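Local atomic coordinates of histone-lysine N-methyltransferase, H3 lysine-9 specific SUVH6 (Arabidopsis thaliana, PDB entry 6A5K), a protein that probably methylates a specific lysine in the tail of histone H3 with S-adenosylmethionine as methyl donor, and couples this to recognition of methylated DNA. Residues K326-E331 with N465-H470; F378-V383 with G447-F452. The protein carries 1 engineered substitution. All coordinates share one frame; numbering follows the deposited sequence.

Contact 1: K326-E331 with N465-H470; sequences KPTIYE and NVLYDH
Ile329 and Val466 face each other across two parallel strands, and the backbone of Ile329 reaches around Val466 to both of its neighbours: Ile329 N donates to Asn465 O (3.0 Å) and Ile329 O accepts from Leu467 N (2.9 Å). Two residues on, Glu331 N donates to Leu467 O at 2.8 Å. Glu331 then runs out over the SET strand. Its CB rests 3.7 Å from Tyr468 CB, its CG is equally close to Val466 CG1, and the carboxylate carbon passes the same methyl. Beyond, OE1 takes hydrogen bonds from Gln348 NE2 and Val346 N, while OE2 meets Thr347 OG1; a long acidic side chain thus lends its methylenes to packing and its buried carboxylate to polar partners, which probably stabilise a negative charge there. This pairing makes strand 328-330, from the Pre-SET motif, an edge of a four-stranded mixed sheet whose other strands belong to the SET domain. On the sheet face carrying Tyr330, Leu467 lies alongside the ring and sets CD1 3.6 Å from Tyr330 CE2, at an oblique approach. Thr328 CG2 covers one face of that ring toward its rim; with this methyl anti to the backbone N, OG1 turns to a water that Asn465 ND2 also holds. A second water accepts from Asn465 N and lies 2.8 Å from Pro327 O, to which it probably donates.

Contact 2: F378-V383 with G447-F452; sequences FICEYV and GNVGRF. With SAM (S-adenosylmethionine), chain F.
With chi1 at 74°, Asn448 places CG between its own backbone N and carbonyl carbon, folding the amide up against segment 378-383; Val383, with CG1 anti to its N (172°), offers CB and CG2 to that amide. The two side chains cross at about a right angle, Val383 CB 3.5 Å from Asn448 CG. Both ends of the amide are used. Asn448 ND2 donates to Glu381 O (2.9 Å), which lies in the amide plane, whereas Asn448 OD1 takes Val383 N from above its carbonyl plane (3.0 Å) and has a weak bond from Gly450 N. Having a donor and an acceptor on one short stem, asparagine suits this place; an alanine here would probably leave Glu381 O and Val383 N without these partners and open a gap beside Val383. Gly450 turns toward Glu381 O the side on which a beta carbon would fall too close to it, which suits a glycine, and Tyr382 CE2 comes 3.6 Å from Gly450 O. Cys380 SG packs on Val449 CG1 at 4.0 Å. The 3-10 turn 449-452 holds the first two residues of the Arg-Phe-Ile-Asn-His-Ser-Cys signature of SET domains, and Arg451 O points at the methyl carbon CE of S-adenosylmethionine, 2.9 Å away. Strand 378-381 is bonded on its other flank to strand 477-482, while Val449 and Phe452 pack on strands 355-359 and 365-369.

How the contacts relate
Contacts 1 and 2 occupy opposite edges of one mixed sheet, ordered 328-330, 461-467, 477-482, 378-381; their centres are about 17 Å apart and their nearest atoms about 5 Å, without touching. His477 ties them together: its NE2 bonds Asp469 OD1, its ND1 bonds Glu381 OE2, and its ring stacks on Tyr468. Along the chain both segments of contact 2 fall between those of contact 1. Their outlooks differ. Contact 1 faces the Pre-SET zinc cluster, the Glu331 side chain about 8 Å from a zinc ion, and Cys332, next in the chain, a ligand of two of its three zinc ions, whereas contact 2 brings Arg451 and Phe452 to the S-adenosylmethionine pocket, which Tyr401, Asn454 and His455 help to form.

Contact 1: K326-E331 with N465-H470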
ATOM      1  N   LYS A 326     -12.244   6.756  -7.727  1.00 13.46           N
ATOM      2  CA  LYS A 326     -13.396   7.286  -8.448  1.00 16.36           C
ATOM      3  C   LYS A 326     -12.941   8.572  -9.121  1.00 13.07           C
ATOM      4  O   LYS A 326     -11.894   9.113  -8.754  1.00 14.51           O
ATOM      5  CB  LYS A 326     -14.578   7.563  -7.509  1.00 18.96           C
ATOM      6  CG  LYS A 326     -15.078   6.366  -6.723  1.00 19.42           C
ATOM      7  CD  LYS A 326     -16.286   6.741  -5.882  1.00 21.32           C
ATOM      8  CE  LYS A 326     -17.530   6.925  -6.742  1.00 22.02           C
ATOM      9  NZ  LYS A 326     -18.695   7.401  -5.946  1.00 25.19           N
ATOM     10  N   PRO A 327     -13.713   9.069 -10.102  1.00 14.90           N
ATOM     11  CA  PRO A 327     -13.362  10.368 -10.687  1.00 18.11           C
ATOM     12  C   PRO A 327     -13.249  11.458  -9.621  1.00 16.92           C
ATOM     13  O   PRO A 327     -12.260  12.198  -9.599  1.00 16.15           O
ATOM     14  CB  PRO A 327     -14.526  10.646 -11.643  1.00 18.43           C
ATOM     15  CG  PRO A 327     -14.988   9.282 -12.053  1.00 19.06           C
ATOM     16  CD  PRO A 327     -14.827   8.423 -10.821  1.00 17.76           C
ATOM     17  N   THR A 328     -14.242  11.535  -8.740  1.00 13.88           N
ATOM     18  CA  THR A 328     -14.236  12.525  -7.667  1.00 17.11           C
ATOM     19  C   THR A 328     -14.843  11.952  -6.386  1.00 16.15           C
ATOM     20  O   THR A 328     -15.846  11.241  -6.420  1.00 17.81           O
ATOM     21  CB  THR A 328     -15.019  13.810  -8.067  1.00 22.74           C
ATOM     22  OG1 THR A 328     -14.624  14.233  -9.377  1.00 23.54           O
ATOM     23  CG2 THR A 328     -14.750  14.942  -7.080  1.00 18.86           C
ATOM     24  N   ILE A 329     -14.222  12.258  -5.254  1.00 14.03           N
ATOM     25  CA  ILE A 329     -14.810  11.950  -3.958  1.00 16.25           C
ATOM     26  C   ILE A 329     -15.214  13.237  -3.257  1.00 17.93           C
ATOM     27  O   ILE A 329     -14.468  14.216  -3.277  1.00 14.64           O
ATOM     28  CB  ILE A 329     -13.835  11.156  -3.081  1.00 16.58           C
ATOM     29  CG1 ILE A 329     -13.673   9.747  -3.643  1.00 20.50           C
ATOM     30  CG2 ILE A 329     -14.307  11.104  -1.629  1.00 18.57           C
ATOM     31  CD1 ILE A 329     -12.627   8.964  -2.939  1.00 22.60           C
ATOM     32  N   TYR A 330     -16.409  13.241  -2.672  1.00 16.44           N
ATOM     33  CA  TYR A 330     -16.884  14.382  -1.899  1.00 21.22           C
ATOM     34  C   TYR A 330     -16.860  14.057  -0.415  1.00 21.71           C
ATOM     35  O   TYR A 330     -17.569  13.162   0.044  1.00 23.22           O
ATOM     36  CB  TYR A 330     -18.303  14.786  -2.323  1.00 21.80           C
ATOM     37  CG  TYR A 330     -18.415  15.158  -3.780  1.00 21.73           C
ATOM     38  CD1 TYR A 330     -18.545  14.179  -4.756  1.00 22.33           C
ATOM     39  CD2 TYR A 330     -18.379  16.483  -4.182  1.00 22.02           C
ATOM     40  CE1 TYR A 330     -18.637  14.513  -6.091  1.00 30.50           C
ATOM     41  CE2 TYR A 330     -18.476  16.825  -5.519  1.00 26.82           C
ATOM     42  CZ  TYR A 330     -18.603  15.834  -6.464  1.00 33.75           C
ATOM     43  OH  TYR A 330     -18.700  16.161  -7.796  1.00 46.39           O
ATOM     44  N   GLU A 331     -16.033  14.776   0.333  1.00 20.89           N
ATOM     45  CA  GLU A 331     -16.022  14.622   1.782  1.00 17.10           C
ATOM     46  C   GLU A 331     -16.931  15.661   2.412  1.00 22.71           C
ATOM     47  O   GLU A 331     -17.260  16.664   1.784  1.00 21.82           O
ATOM     48  CB  GLU A 331     -14.599  14.745   2.333  1.00 16.35           C
ATOM     49  CG  GLU A 331     -13.671  13.632   1.876  1.00 15.89           C
ATOM     50  CD  GLU A 331     -12.374  13.586   2.664  1.00 19.67           C
ATOM     51  OE1 GLU A 331     -12.256  14.319   3.671  1.00 17.81           O
ATOM     52  OE2 GLU A 331     -11.473  12.818   2.271  1.00 18.84           O
ATOM     53  N   ASN A 465      -8.987  12.871  -6.866  1.00 11.39           N
ATOM     54  CA  ASN A 465      -9.592  14.189  -6.690  1.00 11.10           C
ATOM     55  C   ASN A 465     -10.583  14.171  -5.533  1.00 10.84           C
ATOM     56  O   ASN A 465     -11.442  13.291  -5.468  1.00 13.75           O
ATOM     57  CB  ASN A 465     -10.292  14.640  -7.973  1.00 10.98           C
ATOM     58  CG  ASN A 465      -9.313  15.005  -9.077  1.00 16.88           C
ATOM     59  OD1 ASN A 465      -8.131  15.222  -8.827  1.00 18.39           O
ATOM     60  ND2 ASN A 465      -9.808  15.083 -10.305  1.00 20.48           N
ATOM     61  N   VAL A 466     -10.452  15.137  -4.624  1.00 12.26           N
ATOM     62  CA  VAL A 466     -11.348  15.243  -3.471  1.00 12.31           C
ATOM     63  C   VAL A 466     -11.854  16.676  -3.307  1.00 13.36           C
ATOM     64  O   VAL A 466     -11.093  17.633  -3.434  1.00 15.75           O
ATOM     65  CB  VAL A 466     -10.659  14.787  -2.152  1.00 13.22           C
ATOM     66  CG1 VAL A 466     -11.605  14.949  -0.949  1.00 13.79           C
ATOM     67  CG2 VAL A 466     -10.205  13.332  -2.254  1.00 12.82           C
ATOM     68  N   LEU A 467     -13.148  16.813  -3.040  1.00 13.62           N
ATOM     69  CA  LEU A 467     -13.734  18.105  -2.701  1.00 15.63           C
ATOM     70  C   LEU A 467     -14.311  18.060  -1.291  1.00 20.39           C
ATOM     71  O   LEU A 467     -14.933  17.062  -0.915  1.00 21.34           O
ATOM     72  CB  LEU A 467     -14.824  18.480  -3.710  1.00 15.56           C
ATOM     73  CG  LEU A 467     -14.330  18.762  -5.132  1.00 14.71           C
ATOM     74  CD1 LEU A 467     -15.490  18.779  -6.122  1.00 18.45           C
ATOM     75  CD2 LEU A 467     -13.567  20.087  -5.170  1.00 15.37           C
ATOM     76  N   TYR A 468     -14.098  19.119  -0.505  1.00 16.42           N
ATOM     77  CA  TYR A 468     -14.760  19.216   0.800  1.00 18.80           C
ATOM     78  C   TYR A 468     -14.976  20.650   1.297  1.00 24.38           C
ATOM     79  O   TYR A 468     -16.038  20.954   1.840  1.00 26.34           O
ATOM     80  CB  TYR A 468     -13.988  18.412   1.858  1.00 19.83           C
ATOM     81  CG  TYR A 468     -12.626  18.955   2.236  1.00 25.84           C
ATOM     82  CD1 TYR A 468     -12.462  19.742   3.370  1.00 28.03           C
ATOM     83  CD2 TYR A 468     -11.499  18.656   1.480  1.00 32.34           C
ATOM     84  CE1 TYR A 468     -11.219  20.234   3.729  1.00 34.33           C
ATOM     85  CE2 TYR A 468     -10.250  19.143   1.836  1.00 32.20           C
ATOM     86  CZ  TYR A 468     -10.120  19.933   2.960  1.00 35.06           C
ATOM     87  OH  TYR A 468      -8.884  20.424   3.321  1.00 41.23           O
ATOM     88  N   ASP A 469     -13.994  21.531   1.125  1.00 25.50           N
ATOM     89  CA  ASP A 469     -14.151  22.905   1.614  1.00 25.82           C
ATOM     90  C   ASP A 469     -14.713  23.838   0.545  1.00 25.56           C
ATOM     91  O   ASP A 469     -14.887  25.032   0.788  1.00 24.34           O
ATOM     92  CB  ASP A 469     -12.824  23.456   2.138  1.00 28.64           C
ATOM     93  CG  ASP A 469     -11.725  23.436   1.095  1.00 32.83           C
ATOM     94  OD1 ASP A 469     -11.830  22.657   0.123  1.00 30.72           O
ATOM     95  OD2 ASP A 469     -10.752  24.203   1.252  1.00 35.66           O
ATOM     96  N   HIS A 470     -14.986  23.284  -0.631  1.00 25.34           N
ATOM     97  CA  HIS A 470     -15.648  24.001  -1.718  1.00 26.81           C
ATOM     98  C   HIS A 470     -16.114  22.974  -2.751  1.00 26.11           C
ATOM     99  O   HIS A 470     -15.772  21.796  -2.652  1.00 21.89           O
ATOM    100  CB  HIS A 470     -14.715  25.043  -2.358  1.00 21.22           C
ATOM    101  CG  HIS A 470     -13.508  24.454  -3.024  1.00 22.09           C
ATOM    102  ND1 HIS A 470     -13.570  23.799  -4.235  1.00 20.58           N
ATOM    103  CD2 HIS A 470     -12.206  24.429  -2.651  1.00 20.90           C
ATOM    104  CE1 HIS A 470     -12.361  23.390  -4.577  1.00 23.58           C
ATOM    105  NE2 HIS A 470     -11.513  23.760  -3.633  1.00 21.04           N
TER
HETATM  106  O   HOH W   1      -9.655  11.330  -9.399  1.00 17.37           O
HETATM  107  O   HOH W   2     -12.560  15.262 -10.663  1.00 31.73           O

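Contact 2: F378-V383 with G447-F452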
ATOM      1  N   PHE A 378      -4.790   7.003   2.883  1.00 11.00           N
ATOM      2  CA  PHE A 378      -4.402   8.342   2.460  1.00 14.55           C
ATOM      3  C   PHE A 378      -2.934   8.597   2.801  1.00 13.92           C
ATOM      4  O   PHE A 378      -2.479   8.274   3.901  1.00 13.55           O
ATOM      5  CB  PHE A 378      -5.299   9.393   3.127  1.00 15.61           C
ATOM      6  CG  PHE A 378      -4.841  10.813   2.922  1.00 13.64           C
ATOM      7  CD1 PHE A 378      -4.791  11.364   1.652  1.00 14.32           C
ATOM      8  CD2 PHE A 378      -4.480  11.604   4.005  1.00 16.92           C
ATOM      9  CE1 PHE A 378      -4.380  12.673   1.463  1.00 15.01           C
ATOM     10  CE2 PHE A 378      -4.073  12.913   3.826  1.00 20.23           C
ATOM     11  CZ  PHE A 378      -4.023  13.452   2.551  1.00 17.49           C
ATOM     12  N   ILE A 379      -2.200   9.172   1.854  1.00 14.43           N
ATOM     13  CA  ILE A 379      -0.783   9.474   2.054  1.00 13.63           C
ATOM     14  C   ILE A 379      -0.594  10.951   2.385  1.00 15.69           C
ATOM     15  O   ILE A 379      -0.251  11.319   3.504  1.00 14.24           O
ATOM     16  CB  ILE A 379       0.066   9.148   0.800  1.00 12.12           C
ATOM     17  CG1 ILE A 379      -0.220   7.729   0.283  1.00 15.63           C
ATOM     18  CG2 ILE A 379       1.556   9.375   1.100  1.00 10.03           C
ATOM     19  CD1 ILE A 379       0.003   6.630   1.327  1.00 14.50           C
ATOM     20  N   CYS A 380      -0.830  11.790   1.386  1.00 17.03           N
ATOM     21  CA  CYS A 380      -0.666  13.233   1.520  1.00 18.22           C
ATOM     22  C   CYS A 380      -1.345  13.916   0.349  1.00 14.14           C
ATOM     23  O   CYS A 380      -1.767  13.258  -0.598  1.00 11.75           O
ATOM     24  CB  CYS A 380       0.819  13.624   1.564  1.00 12.96           C
ATOM     25  SG  CYS A 380       1.699  13.299   0.013  1.00 16.88           S
ATOM     26  N   GLU A 381      -1.433  15.239   0.424  1.00 14.12           N
ATOM     27  CA  GLU A 381      -1.936  16.065  -0.670  1.00 15.15           C
ATOM     28  C   GLU A 381      -0.779  16.540  -1.539  1.00 16.21           C
ATOM     29  O   GLU A 381       0.352  16.620  -1.069  1.00 15.97           O
ATOM     30  CB  GLU A 381      -2.708  17.272  -0.113  1.00 15.44           C
ATOM     31  CG  GLU A 381      -3.370  18.159  -1.165  1.00 14.11           C
ATOM     32  CD  GLU A 381      -4.360  19.150  -0.567  1.00 19.93           C
ATOM     33  OE1 GLU A 381      -4.490  19.196   0.673  1.00 22.37           O
ATOM     34  OE2 GLU A 381      -5.010  19.884  -1.339  1.00 21.93           O
ATOM     35  N   TYR A 382      -1.054  16.846  -2.805  1.00 18.76           N
ATOM     36  CA  TYR A 382      -0.099  17.616  -3.594  1.00 13.64           C
ATOM     37  C   TYR A 382      -0.378  19.092  -3.358  1.00 15.40           C
ATOM     38  O   TYR A 382      -1.321  19.650  -3.916  1.00 14.53           O
ATOM     39  CB  TYR A 382      -0.182  17.280  -5.088  1.00 14.22           C
ATOM     40  CG  TYR A 382       1.032  17.761  -5.855  1.00 15.72           C
ATOM     41  CD1 TYR A 382       1.121  19.073  -6.310  1.00 13.51           C
ATOM     42  CD2 TYR A 382       2.092  16.904  -6.114  1.00 13.76           C
ATOM     43  CE1 TYR A 382       2.239  19.518  -6.999  1.00 12.25           C
ATOM     44  CE2 TYR A 382       3.211  17.340  -6.802  1.00 15.55           C
ATOM     45  CZ  TYR A 382       3.277  18.648  -7.242  1.00 14.65           C
ATOM     46  OH  TYR A 382       4.390  19.081  -7.926  1.00 16.04           O
ATOM     47  N   VAL A 383       0.430  19.719  -2.512  1.00 12.98           N
ATOM     48  CA  VAL A 383       0.198  21.113  -2.149  1.00 18.26           C
ATOM     49  C   VAL A 383       1.167  22.039  -2.874  1.00 19.89           C
ATOM     50  O   VAL A 383       2.357  21.739  -2.989  1.00 18.78           O
ATOM     51  CB  VAL A 383       0.316  21.317  -0.621  1.00 20.38           C
ATOM     52  CG1 VAL A 383       0.259  22.799  -0.258  1.00 21.47           C
ATOM     53  CG2 VAL A 383      -0.784  20.552   0.100  1.00 19.95           C
ATOM     54  N   GLY A 447       5.608  24.449  -1.681  1.00 23.65           N
ATOM     55  CA  GLY A 447       4.910  23.177  -1.737  1.00 24.23           C
ATOM     56  C   GLY A 447       5.158  22.325  -0.512  1.00 25.10           C
ATOM     57  O   GLY A 447       5.924  22.714   0.378  1.00 18.93           O
ATOM     58  N   ASN A 448       4.498  21.168  -0.455  1.00 20.20           N
ATOM     59  CA  ASN A 448       4.717  20.224   0.635  1.00 18.00           C
ATOM     60  C   ASN A 448       5.485  18.995   0.150  1.00 15.43           C
ATOM     61  O   ASN A 448       6.055  19.002  -0.941  1.00 16.97           O
ATOM     62  CB  ASN A 448       3.387  19.805   1.274  1.00 16.13           C
ATOM     63  CG  ASN A 448       2.580  18.854   0.405  1.00 17.45           C
ATOM     64  OD1 ASN A 448       2.754  18.794  -0.814  1.00 15.85           O
ATOM     65  ND2 ASN A 448       1.685  18.104   1.038  1.00 15.06           N
ATOM     66  N   VAL A 449       5.485  17.946   0.962  1.00 15.18           N
ATOM     67  CA  VAL A 449       6.268  16.741   0.683  1.00 19.37           C
ATOM     68  C   VAL A 449       5.859  16.079  -0.645  1.00 16.51           C
ATOM     69  O   VAL A 449       6.655  15.371  -1.279  1.00 17.55           O
ATOM     70  CB  VAL A 449       6.137  15.725   1.844  1.00 19.26           C
ATOM     71  CG1 VAL A 449       4.700  15.192   1.948  1.00 16.09           C
ATOM     72  CG2 VAL A 449       7.140  14.575   1.686  1.00 17.77           C
ATOM     73  N   GLY A 450       4.628  16.332  -1.079  1.00 15.22           N
ATOM     74  CA  GLY A 450       4.123  15.760  -2.314  1.00 17.25           C
ATOM     75  C   GLY A 450       4.987  16.067  -3.525  1.00 17.78           C
ATOM     76  O   GLY A 450       5.031  15.272  -4.468  1.00 13.11           O
ATOM     77  N   ARG A 451       5.693  17.202  -3.496  1.00 12.86           N
ATOM     78  CA  ARG A 451       6.546  17.598  -4.614  1.00 13.69           C
ATOM     79  C   ARG A 451       7.690  16.598  -4.833  1.00 14.37           C
ATOM     80  O   ARG A 451       8.313  16.591  -5.884  1.00 13.78           O
ATOM     81  CB  ARG A 451       7.124  19.014  -4.399  1.00 14.32           C
ATOM     82  CG  ARG A 451       8.278  19.064  -3.395  1.00 14.85           C
ATOM     83  CD  ARG A 451       8.558  20.481  -2.873  1.00 16.16           C
ATOM     84  NE  ARG A 451       9.041  21.398  -3.907  1.00 20.33           N
ATOM     85  CZ  ARG A 451      10.281  21.399  -4.391  1.00 20.59           C
ATOM     86  NH1 ARG A 451      11.166  20.509  -3.961  1.00 17.35           N
ATOM     87  NH2 ARG A 451      10.633  22.273  -5.324  1.00 21.14           N
ATOM     88  N   PHE A 452       7.968  15.754  -3.846  1.00 12.48           N
ATOM     89  CA  PHE A 452       9.130  14.864  -3.933  1.00 13.38           C
ATOM     90  C   PHE A 452       8.791  13.446  -4.386  1.00 15.02           C
ATOM     91  O   PHE A 452       9.693  12.634  -4.594  1.00 13.92           O
ATOM     92  CB  PHE A 452       9.854  14.805  -2.586  1.00 16.38           C
ATOM     93  CG  PHE A 452      10.625  16.046  -2.256  1.00 21.86           C
ATOM     94  CD1 PHE A 452      10.228  16.870  -1.216  1.00 17.65           C
ATOM     95  CD2 PHE A 452      11.757  16.386  -2.983  1.00 23.68           C
ATOM     96  CE1 PHE A 452      10.943  18.018  -0.906  1.00 17.31           C
ATOM     97  CE2 PHE A 452      12.480  17.532  -2.678  1.00 23.91           C
ATOM     98  CZ  PHE A 452      12.072  18.347  -1.639  1.00 20.03           C
TER
HETATM   99  N   SAM F 805      13.264  13.558  -7.686  1.00 12.76           N
HETATM  100  CA  SAM F 805      12.740  14.917  -7.455  1.00 15.91           C
HETATM  101  C   SAM F 805      13.661  15.788  -6.600  1.00 18.80           C
HETATM  102  O   SAM F 805      13.290  16.906  -6.213  1.00 17.63           O
HETATM  103  OXT SAM F 805      14.784  15.395  -6.271  1.00 16.67           O
HETATM  104  CB  SAM F 805      11.352  14.855  -6.819  1.00 12.57           C
HETATM  105  CG  SAM F 805      10.281  14.547  -7.857  1.00 16.05           C
HETATM  106  SD  SAM F 805      10.156  15.968  -8.969  1.00 50.02           S
HETATM  107  CE  SAM F 805       8.410  16.303  -8.778  1.00 12.33           C
HETATM  108  C5' SAM F 805      10.100  15.265 -10.625  1.00 17.88           C
HETATM  109  C4' SAM F 805      11.500  15.037 -11.159  1.00 18.49           C
HETATM  110  O4' SAM F 805      12.070  13.891 -10.540  1.00 16.78           O
HETATM  111  C3' SAM F 805      11.479  14.760 -12.650  1.00 23.19           C
HETATM  112  O3' SAM F 805      11.582  15.954 -13.391  1.00 25.51           O
HETATM  113  C2' SAM F 805      12.703  13.896 -12.809  1.00 19.79           C
HETATM  114  O2' SAM F 805      13.832  14.739 -12.822  1.00 22.88           O
HETATM  115  C1' SAM F 805      12.743  13.119 -11.512  1.00 15.85           C
HETATM  116  N9  SAM F 805      12.041  11.829 -11.679  1.00 14.77           N
HETATM  117  C8  SAM F 805      10.894  11.417 -11.054  1.00 13.69           C
HETATM  118  N7  SAM F 805      10.582  10.168 -11.492  1.00 14.24           N
HETATM  119  C5  SAM F 805      11.510   9.787 -12.402  1.00 13.38           C
HETATM  120  C6  SAM F 805      11.682   8.632 -13.157  1.00 14.68           C
HETATM  121  N6  SAM F 805      10.823   7.614 -13.063  1.00 11.06           N
HETATM  122  N1  SAM F 805      12.743   8.547 -14.030  1.00 12.79           N
HETATM  123  C2  SAM F 805      13.644   9.589 -14.139  1.00 14.53           C
HETATM  124  N3  SAM F 805      13.477  10.731 -13.380  1.00 15.01           N
HETATM  125  C4  SAM F 805      12.435  10.826 -12.523  1.00 16.08           C